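Local coordinates for beta-lactamase-related domain-containing protein (Bacteroides dorei DSM 17855, PDB 5TGF) that is probably a serine hydrolase of the beta-lactamase family that binds calcium, its substrate unknown, at residues V63-L77 with A162-I175. Numbering follows the deposited sequence.
Sequences VAAAVIGAVVDRTDL and AMGKEFEPLFQELI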
ATOM      1  N   VAL A  63      -1.672  -4.376  -0.271  1.00 13.28           N
ATOM      2  CA  VAL A  63      -2.327  -5.601  -0.778  1.00 13.27           C
ATOM      3  C   VAL A  63      -1.452  -6.311  -1.810  1.00 13.70           C
ATOM      4  O   VAL A  63      -1.317  -7.527  -1.787  1.00 13.82           O
ATOM      5  CB  VAL A  63      -3.724  -5.302  -1.354  1.00 14.32           C
ATOM      6  CG1 VAL A  63      -4.380  -6.596  -1.860  1.00 14.13           C
ATOM      7  CG2 VAL A  63      -4.586  -4.595  -0.313  1.00 14.87           C
ATOM      8  N   ALA A  64      -0.812  -5.564  -2.699  1.00 12.98           N
ATOM      9  CA  ALA A  64       0.036  -6.203  -3.718  1.00 14.07           C
ATOM     10  C   ALA A  64       1.269  -6.874  -3.122  1.00 14.05           C
ATOM     11  O   ALA A  64       1.647  -7.994  -3.514  1.00 13.90           O
ATOM     12  CB  ALA A  64       0.434  -5.178  -4.767  1.00 14.93           C
ATOM     13  N   ALA A  65       1.880  -6.235  -2.128  1.00 13.76           N
ATOM     14  CA  ALA A  65       2.968  -6.862  -1.383  1.00 13.14           C
ATOM     15  C   ALA A  65       2.496  -8.168  -0.695  1.00 13.27           C
ATOM     16  O   ALA A  65       3.251  -9.155  -0.645  1.00 14.39           O
ATOM     17  CB  ALA A  65       3.518  -5.897  -0.346  1.00 13.48           C
ATOM     18  N   ALA A  66       1.277  -8.166  -0.181  1.00 11.68           N
ATOM     19  CA  ALA A  66       0.694  -9.395   0.413  1.00 14.07           C
ATOM     20  C   ALA A  66       0.486 -10.533  -0.616  1.00 14.89           C
ATOM     21  O   ALA A  66       0.714 -11.702  -0.285  1.00 15.11           O
ATOM     22  CB  ALA A  66      -0.598  -9.085   1.123  1.00 13.84           C
ATOM     23  N   VAL A  67       0.109 -10.207  -1.856  1.00 14.17           N
ATOM     24  CA  VAL A  67      -0.032 -11.233  -2.888  1.00 15.95           C
ATOM     25  C   VAL A  67       1.350 -11.872  -3.156  1.00 16.44           C
ATOM     26  O   VAL A  67       1.496 -13.098  -3.189  1.00 16.40           O
ATOM     27  CB  VAL A  67      -0.615 -10.656  -4.188  1.00 14.94           C
ATOM     28  CG1 VAL A  67      -0.641 -11.702  -5.294  1.00 16.64           C
ATOM     29  CG2 VAL A  67      -2.014 -10.113  -3.967  1.00 16.40           C
ATOM     30  N   ILE A  68       2.371 -11.030  -3.300  1.00 14.50           N
ATOM     31  CA  ILE A  68       3.727 -11.497  -3.513  1.00 15.95           C
ATOM     32  C   ILE A  68       4.244 -12.300  -2.296  1.00 16.55           C
ATOM     33  O   ILE A  68       4.863 -13.354  -2.471  1.00 16.69           O
ATOM     34  CB  ILE A  68       4.687 -10.338  -3.871  1.00 14.98           C
ATOM     35  CG1 ILE A  68       4.222  -9.644  -5.154  1.00 17.55           C
ATOM     36  CG2 ILE A  68       6.147 -10.819  -3.940  1.00 15.54           C
ATOM     37  CD1 ILE A  68       4.965  -8.359  -5.446  1.00 19.23           C
ATOM     38  N   GLY A  69       3.947 -11.836  -1.090  1.00 16.70           N
ATOM     39  CA  GLY A  69       4.258 -12.614   0.101  1.00 16.36           C
ATOM     40  C   GLY A  69       3.609 -14.016   0.104  1.00 15.59           C
ATOM     41  O   GLY A  69       4.210 -14.990   0.581  1.00 18.48           O
ATOM     42  N   ALA A  70       2.399 -14.138  -0.391  1.00 15.39           N
ATOM     43  CA  ALA A  70       1.742 -15.458  -0.456  1.00 16.70           C
ATOM     44  C   ALA A  70       2.434 -16.399  -1.479  1.00 19.66           C
ATOM     45  O   ALA A  70       2.510 -17.625  -1.288  1.00 18.89           O
ATOM     46  CB  ALA A  70       0.267 -15.306  -0.752  1.00 17.85           C
ATOM     47  N   VAL A  71       3.007 -15.812  -2.514  1.00 16.58           N
ATOM     48  CA  VAL A  71       3.799 -16.556  -3.476  1.00 17.21           C
ATOM     49  C   VAL A  71       5.134 -16.962  -2.871  1.00 16.44           C
ATOM     50  O   VAL A  71       5.575 -18.115  -3.021  1.00 18.77           O
ATOM     51  CB  VAL A  71       3.989 -15.735  -4.784  1.00 16.55           C
ATOM     52  CG1 VAL A  71       4.941 -16.423  -5.739  1.00 17.26           C
ATOM     53  CG2 VAL A  71       2.640 -15.492  -5.434  1.00 17.67           C
ATOM     54  N   VAL A  72       5.782 -16.046  -2.156  1.00 15.68           N
ATOM     55  CA  VAL A  72       7.015 -16.363  -1.458  1.00 18.45           C
ATOM     56  C   VAL A  72       6.805 -17.530  -0.479  1.00 18.58           C
ATOM     57  O   VAL A  72       7.675 -18.369  -0.341  1.00 21.07           O
ATOM     58  CB  VAL A  72       7.577 -15.140  -0.733  1.00 16.35           C
ATOM     59  CG1 VAL A  72       8.610 -15.517   0.333  1.00 17.34           C
ATOM     60  CG2 VAL A  72       8.144 -14.157  -1.759  1.00 17.51           C
ATOM     61  N   ASP A  73       5.668 -17.547   0.187  1.00 20.00           N
ATOM     62  CA  ASP A  73       5.335 -18.619   1.116  1.00 21.40           C
ATOM     63  C   ASP A  73       5.215 -20.005   0.428  1.00 22.24           C
ATOM     64  O   ASP A  73       5.446 -21.020   1.072  1.00 26.24           O
ATOM     65  CB  ASP A  73       4.037 -18.288   1.871  1.00 19.95           C
ATOM     66  CG  ASP A  73       4.223 -17.198   2.942  1.00 22.67           C
ATOM     67  OD1 ASP A  73       5.373 -16.791   3.219  1.00 20.10           O
ATOM     68  OD2 ASP A  73       3.207 -16.719   3.494  1.00 23.89           O
ATOM     69  N   ARG A  74       4.815 -20.030  -0.837  1.00 21.10           N
ATOM     70  CA  ARG A  74       4.446 -21.268  -1.574  1.00 24.97           C
ATOM     71  C   ARG A  74       5.490 -21.770  -2.602  1.00 25.32           C
ATOM     72  O   ARG A  74       5.275 -22.806  -3.227  1.00 25.28           O
ATOM     73  CB  ARG A  74       3.147 -21.046  -2.347  1.00 24.33           C
ATOM     74  CG  ARG A  74       1.901 -21.050  -1.508  1.00 29.88           C
ATOM     75  CD  ARG A  74       0.738 -20.502  -2.318  1.00 32.81           C
ATOM     76  NE  ARG A  74      -0.529 -20.614  -1.609  1.00 30.69           N
ATOM     77  CZ  ARG A  74      -0.873 -19.873  -0.572  1.00 31.25           C
ATOM     78  NH1 ARG A  74      -0.062 -18.926  -0.106  1.00 36.01           N
ATOM     79  NH2 ARG A  74      -2.052 -20.062  -0.008  1.00 39.81           N
ATOM     80  N   THR A  75       6.534 -21.000  -2.862  1.00 23.29           N
ATOM     81  CA  THR A  75       7.470 -21.294  -3.961  1.00 21.25           C
ATOM     82  C   THR A  75       8.896 -21.039  -3.486  1.00 20.43           C
ATOM     83  O   THR A  75       9.116 -20.645  -2.355  1.00 21.75           O
ATOM     84  CB  THR A  75       7.199 -20.404  -5.186  1.00 23.71           C
ATOM     85  OG1 THR A  75       7.428 -19.036  -4.831  1.00 23.74           O
ATOM     86  CG2 THR A  75       5.774 -20.584  -5.726  1.00 21.03           C
ATOM     87  N   ASP A  76       9.873 -21.269  -4.356  1.00 23.38           N
ATOM     88  CA  ASP A  76      11.264 -20.916  -4.091  1.00 24.97           C
ATOM     89  C   ASP A  76      11.550 -19.403  -4.239  1.00 22.06           C
ATOM     90  O   ASP A  76      12.659 -18.958  -3.983  1.00 22.52           O
ATOM     91  CB  ASP A  76      12.170 -21.709  -5.049  1.00 30.55           C
ATOM     92  CG  ASP A  76      13.661 -21.543  -4.750  1.00 30.51           C
ATOM     93  OD1 ASP A  76      14.106 -21.823  -3.619  1.00 35.95           O
ATOM     94  OD2 ASP A  76      14.401 -21.151  -5.664  1.00 34.16           O
ATOM     95  N   LEU A  77      10.554 -18.615  -4.628  1.00 19.58           N
ATOM     96  CA  LEU A  77      10.709 -17.140  -4.649  1.00 18.80           C
ATOM     97  C   LEU A  77      11.010 -16.633  -3.255  1.00 19.35           C
ATOM     98  O   LEU A  77      10.392 -17.077  -2.277  1.00 19.66           O
ATOM     99  CB  LEU A  77       9.430 -16.477  -5.177  1.00 19.48           C
ATOM    100  CG  LEU A  77       9.547 -14.961  -5.362  1.00 18.49           C
ATOM    101  CD1 LEU A  77      10.547 -14.605  -6.472  1.00 19.20           C
ATOM    102  CD2 LEU A  77       8.171 -14.407  -5.687  1.00 18.62           C
ATOM    103  N   ALA A 162       6.877 -17.348 -10.897  1.00 23.97           N
ATOM    104  CA  ALA A 162       7.043 -18.371  -9.869  1.00 22.60           C
ATOM    105  C   ALA A 162       5.808 -19.256  -9.736  1.00 23.97           C
ATOM    106  O   ALA A 162       5.930 -20.466  -9.439  1.00 24.02           O
ATOM    107  CB  ALA A 162       7.397 -17.718  -8.545  1.00 22.70           C
HETATM  108  N   MSE A 163       4.628 -18.693 -10.007  1.00 20.82           N
HETATM  109  CA  MSE A 163       3.381 -19.432  -9.926  1.00 23.49           C
HETATM  110  C   MSE A 163       2.855 -19.963 -11.242  1.00 24.26           C
HETATM  111  O   MSE A 163       1.873 -20.705 -11.257  1.00 26.00           O
HETATM  112  CB  MSE A 163       2.275 -18.531  -9.360  1.00 24.14           C
HETATM  113  CG  MSE A 163       2.570 -18.051  -7.953  1.00 22.00           C
HETATM  114 SE   MSE A 163       2.385 -19.575  -6.714  0.59 23.91          SE
HETATM  115  CE  MSE A 163       0.443 -19.817  -6.774  1.00 23.63           C
ATOM    116  N   GLY A 164       3.396 -19.490 -12.355  1.00 24.37           N
ATOM    117  CA  GLY A 164       2.814 -19.791 -13.668  1.00 24.59           C
ATOM    118  C   GLY A 164       1.416 -19.250 -13.879  1.00 25.78           C
ATOM    119  O   GLY A 164       0.610 -19.861 -14.585  1.00 24.55           O
ATOM    120  N   LYS A 165       1.141 -18.056 -13.343  1.00 20.81           N
ATOM    121  CA  LYS A 165      -0.222 -17.523 -13.323  1.00 21.67           C
ATOM    122  C   LYS A 165      -0.149 -15.978 -13.232  1.00 19.39           C
ATOM    123  O   LYS A 165       0.728 -15.448 -12.577  1.00 21.07           O
ATOM    124  CB  LYS A 165      -0.963 -18.063 -12.095  1.00 22.77           C
ATOM    125  CG  LYS A 165      -2.460 -18.066 -12.192  1.00 26.12           C
ATOM    126  CD  LYS A 165      -3.083 -18.858 -11.023  1.00 26.71           C
ATOM    127  CE  LYS A 165      -4.571 -18.531 -10.934  1.00 32.06           C
ATOM    128  NZ  LYS A 165      -5.320 -19.302  -9.896  1.00 36.30           N
ATOM    129  N   GLU A 166      -1.090 -15.292 -13.853  1.00 18.76           N
ATOM    130  CA  GLU A 166      -1.032 -13.827 -13.892  1.00 21.58           C
ATOM    131  C   GLU A 166      -1.457 -13.214 -12.542  1.00 17.39           C
ATOM    132  O   GLU A 166      -2.105 -13.869 -11.712  1.00 15.73           O
ATOM    133  CB  GLU A 166      -1.859 -13.284 -15.053  1.00 22.29           C
ATOM    134  CG  GLU A 166      -1.178 -13.456 -16.413  1.00 25.42           C
ATOM    135  CD  GLU A 166      -1.711 -12.497 -17.452  1.00 28.96           C
ATOM    136  OE1 GLU A 166      -2.834 -12.714 -17.919  1.00 29.12           O
ATOM    137  OE2 GLU A 166      -1.059 -11.466 -17.735  1.00 26.49           O
ATOM    138  N   PHE A 167      -1.051 -11.968 -12.334  1.00 17.20           N
ATOM    139  CA  PHE A 167      -1.115 -11.321 -11.027  1.00 16.48           C
ATOM    140  C   PHE A 167      -2.545 -11.090 -10.533  1.00 16.15           C
ATOM    141  O   PHE A 167      -2.839 -11.263  -9.331  1.00 15.84           O
ATOM    142  CB  PHE A 167      -0.319 -10.001 -11.038  1.00 16.96           C
ATOM    143  CG  PHE A 167      -0.187  -9.375  -9.664  1.00 16.86           C
ATOM    144  CD1 PHE A 167       0.806  -9.766  -8.811  1.00 18.40           C
ATOM    145  CD2 PHE A 167      -1.139  -8.487  -9.210  1.00 19.29           C
ATOM    146  CE1 PHE A 167       0.892  -9.243  -7.520  1.00 19.18           C
ATOM    147  CE2 PHE A 167      -1.043  -7.929  -7.940  1.00 19.54           C
ATOM    148  CZ  PHE A 167      -0.040  -8.326  -7.101  1.00 18.08           C
ATOM    149  N   GLU A 168      -3.437 -10.656 -11.408  1.00 14.47           N
ATOM    150  CA  GLU A 168      -4.812 -10.451 -10.969  1.00 15.03           C
ATOM    151  C   GLU A 168      -5.468 -11.804 -10.521  1.00 17.29           C
ATOM    152  O   GLU A 168      -6.086 -11.875  -9.447  1.00 15.53           O
ATOM    153  CB  GLU A 168      -5.612  -9.704 -12.015  1.00 17.27           C
ATOM    154  CG  GLU A 168      -7.109  -9.576 -11.732  1.00 20.45           C
ATOM    155  CD  GLU A 168      -7.454  -8.911 -10.399  1.00 20.64           C
ATOM    156  OE1 GLU A 168      -6.647  -8.139  -9.857  1.00 23.25           O
ATOM    157  OE2 GLU A 168      -8.549  -9.160  -9.880  1.00 24.30           O
ATOM    158  N   PRO A 169      -5.317 -12.871 -11.332  1.00 17.04           N
ATOM    159  CA  PRO A 169      -5.858 -14.145 -10.856  1.00 18.61           C
ATOM    160  C   PRO A 169      -5.200 -14.629  -9.574  1.00 17.27           C
ATOM    161  O   PRO A 169      -5.901 -15.178  -8.701  1.00 18.42           O
ATOM    162  CB  PRO A 169      -5.551 -15.118 -12.004  1.00 19.46           C
ATOM    163  CG  PRO A 169      -5.422 -14.291 -13.194  1.00 19.81           C
ATOM    164  CD  PRO A 169      -5.084 -12.885 -12.783  1.00 18.26           C
ATOM    165  N   LEU A 170      -3.910 -14.364  -9.413  1.00 16.17           N
ATOM    166  CA  LEU A 170      -3.233 -14.668  -8.158  1.00 18.91           C
ATOM    167  C   LEU A 170      -3.818 -13.928  -6.965  1.00 18.48           C
ATOM    168  O   LEU A 170      -3.999 -14.495  -5.889  1.00 18.18           O
ATOM    169  CB  LEU A 170      -1.736 -14.392  -8.250  1.00 18.27           C
ATOM    170  CG  LEU A 170      -0.923 -15.394  -9.065  1.00 18.68           C
ATOM    171  CD1 LEU A 170       0.470 -14.832  -9.209  1.00 18.63           C
ATOM    172  CD2 LEU A 170      -0.906 -16.771  -8.357  1.00 19.88           C
ATOM    173  N   PHE A 171      -4.122 -12.650  -7.146  1.00 16.70           N
ATOM    174  CA  PHE A 171      -4.738 -11.887  -6.080  1.00 15.80           C
ATOM    175  C   PHE A 171      -6.048 -12.532  -5.649  1.00 17.67           C
ATOM    176  O   PHE A 171      -6.324 -12.617  -4.458  1.00 16.29           O
ATOM    177  CB  PHE A 171      -5.004 -10.454  -6.538  1.00 16.06           C
ATOM    178  CG  PHE A 171      -5.880  -9.668  -5.601  1.00 16.06           C
ATOM    179  CD1 PHE A 171      -5.579  -9.565  -4.250  1.00 13.72           C
ATOM    180  CD2 PHE A 171      -6.986  -8.992  -6.091  1.00 14.59           C
ATOM    181  CE1 PHE A 171      -6.417  -8.849  -3.395  1.00 14.78           C
ATOM    182  CE2 PHE A 171      -7.817  -8.306  -5.249  1.00 15.51           C
ATOM    183  CZ  PHE A 171      -7.508  -8.209  -3.893  1.00 14.02           C
ATOM    184  N   GLN A 172      -6.867 -12.944  -6.614  1.00 18.49           N
ATOM    185  CA  GLN A 172      -8.161 -13.531  -6.295  1.00 20.02           C
ATOM    186  C   GLN A 172      -7.949 -14.895  -5.614  1.00 18.39           C
ATOM    187  O   GLN A 172      -8.598 -15.185  -4.642  1.00 18.33           O
ATOM    188  CB  GLN A 172      -9.034 -13.689  -7.545  1.00 19.89           C
ATOM    189  CG  GLN A 172      -9.371 -12.367  -8.273  1.00 20.64           C
ATOM    190  CD  GLN A 172     -10.167 -11.382  -7.419  1.00 22.60           C
ATOM    191  OE1 GLN A 172     -10.911 -11.766  -6.504  1.00 20.78           O
ATOM    192  NE2 GLN A 172     -10.085 -10.107  -7.782  1.00 20.50           N
ATOM    193  N   GLU A 173      -7.025 -15.690  -6.116  1.00 19.66           N
ATOM    194  CA  GLU A 173      -6.825 -17.041  -5.569  1.00 21.60           C
ATOM    195  C   GLU A 173      -6.252 -17.000  -4.136  1.00 22.24           C
ATOM    196  O   GLU A 173      -6.778 -17.662  -3.233  1.00 20.52           O
ATOM    197  CB  GLU A 173      -5.943 -17.872  -6.489  1.00 23.73           C
ATOM    198  CG  GLU A 173      -5.612 -19.252  -5.923  1.00 30.93           C
ATOM    199  CD  GLU A 173      -4.469 -19.950  -6.647  1.00 37.68           C
ATOM    200  OE1 GLU A 173      -4.041 -19.475  -7.730  1.00 30.02           O
ATOM    201  OE2 GLU A 173      -3.988 -20.989  -6.122  1.00 45.28           O
ATOM    202  N   LEU A 174      -5.231 -16.178  -3.924  1.00 18.69           N
ATOM    203  CA  LEU A 174      -4.407 -16.229  -2.712  1.00 19.52           C
ATOM    204  C   LEU A 174      -4.821 -15.269  -1.585  1.00 18.64           C
ATOM    205  O   LEU A 174      -4.489 -15.503  -0.428  1.00 17.29           O
ATOM    206  CB  LEU A 174      -2.948 -15.938  -3.087  1.00 20.43           C
ATOM    207  CG  LEU A 174      -2.281 -16.920  -4.035  1.00 23.15           C
ATOM    208  CD1 LEU A 174      -0.846 -16.518  -4.284  1.00 22.18           C
ATOM    209  CD2 LEU A 174      -2.340 -18.344  -3.487  1.00 26.11           C
ATOM    210  N   ILE A 175      -5.494 -14.169  -1.930  1.00 16.12           N
ATOM    211  CA  ILE A 175      -5.890 -13.202  -0.934  1.00 15.04           C
ATOM    212  C   ILE A 175      -7.402 -12.944  -0.920  1.00 16.96           C
ATOM    213  O   ILE A 175      -8.040 -13.022   0.140  1.00 15.91           O
ATOM    214  CB  ILE A 175      -5.113 -11.875  -1.108  1.00 15.16           C
ATOM    215  CG1 ILE A 175      -3.580 -12.086  -1.064  1.00 15.44           C
ATOM    216  CG2 ILE A 175      -5.579 -10.824  -0.108  1.00 14.77           C
ATOM    217  CD1 ILE A 175      -3.006 -12.528   0.266  1.00 16.38           C
TER
HETATM  218  O   HOH W   1      -2.862 -17.321   0.786  1.00 19.49           O
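The guanidinium of Arg74 carries Leu174 CD2 over one face, 3.5 Å from NE and offset toward the rim, while Ala70 O lies in plane at its edge and accepts from NH1 at 3.1 Å. That bond limits the group's rotation; a water donating to Leu174 O takes a weak bond from NH2. The Phe167 ring meets Ala64 CA and Ile68 CG1 at its edge, and Val67 CG1 approaches it obliquely, 3.7 Å from CE1. With CG1 anti to the backbone N (chi1 175°), Val67 turns CG2 to Phe171 CD1 (3.6 Å), a knob among Phe167, Leu170, Phe171 and Ile175. Leu174 is the reciprocal knob, seated among Val67, Ala70, Val71 and Arg74, helices 63-74 and 167-175 crossing at 74°. Both Val71 methyls touch selenomethionine Met163 CG, and Thr75 CG2 lies 3.7 Å from its SE. Thr75 OG1, bonded to Val71 O (2.7 Å), accepts from Leu77 N in an ST turn; Val72, Thr75 and Leu77 are residues of a calcium site that carries no ion in this chain. No direct hydrogen bond joins the segments: helix 60-74 packs on helix 167-179 and the end of helix 150-163 through apolar side chains.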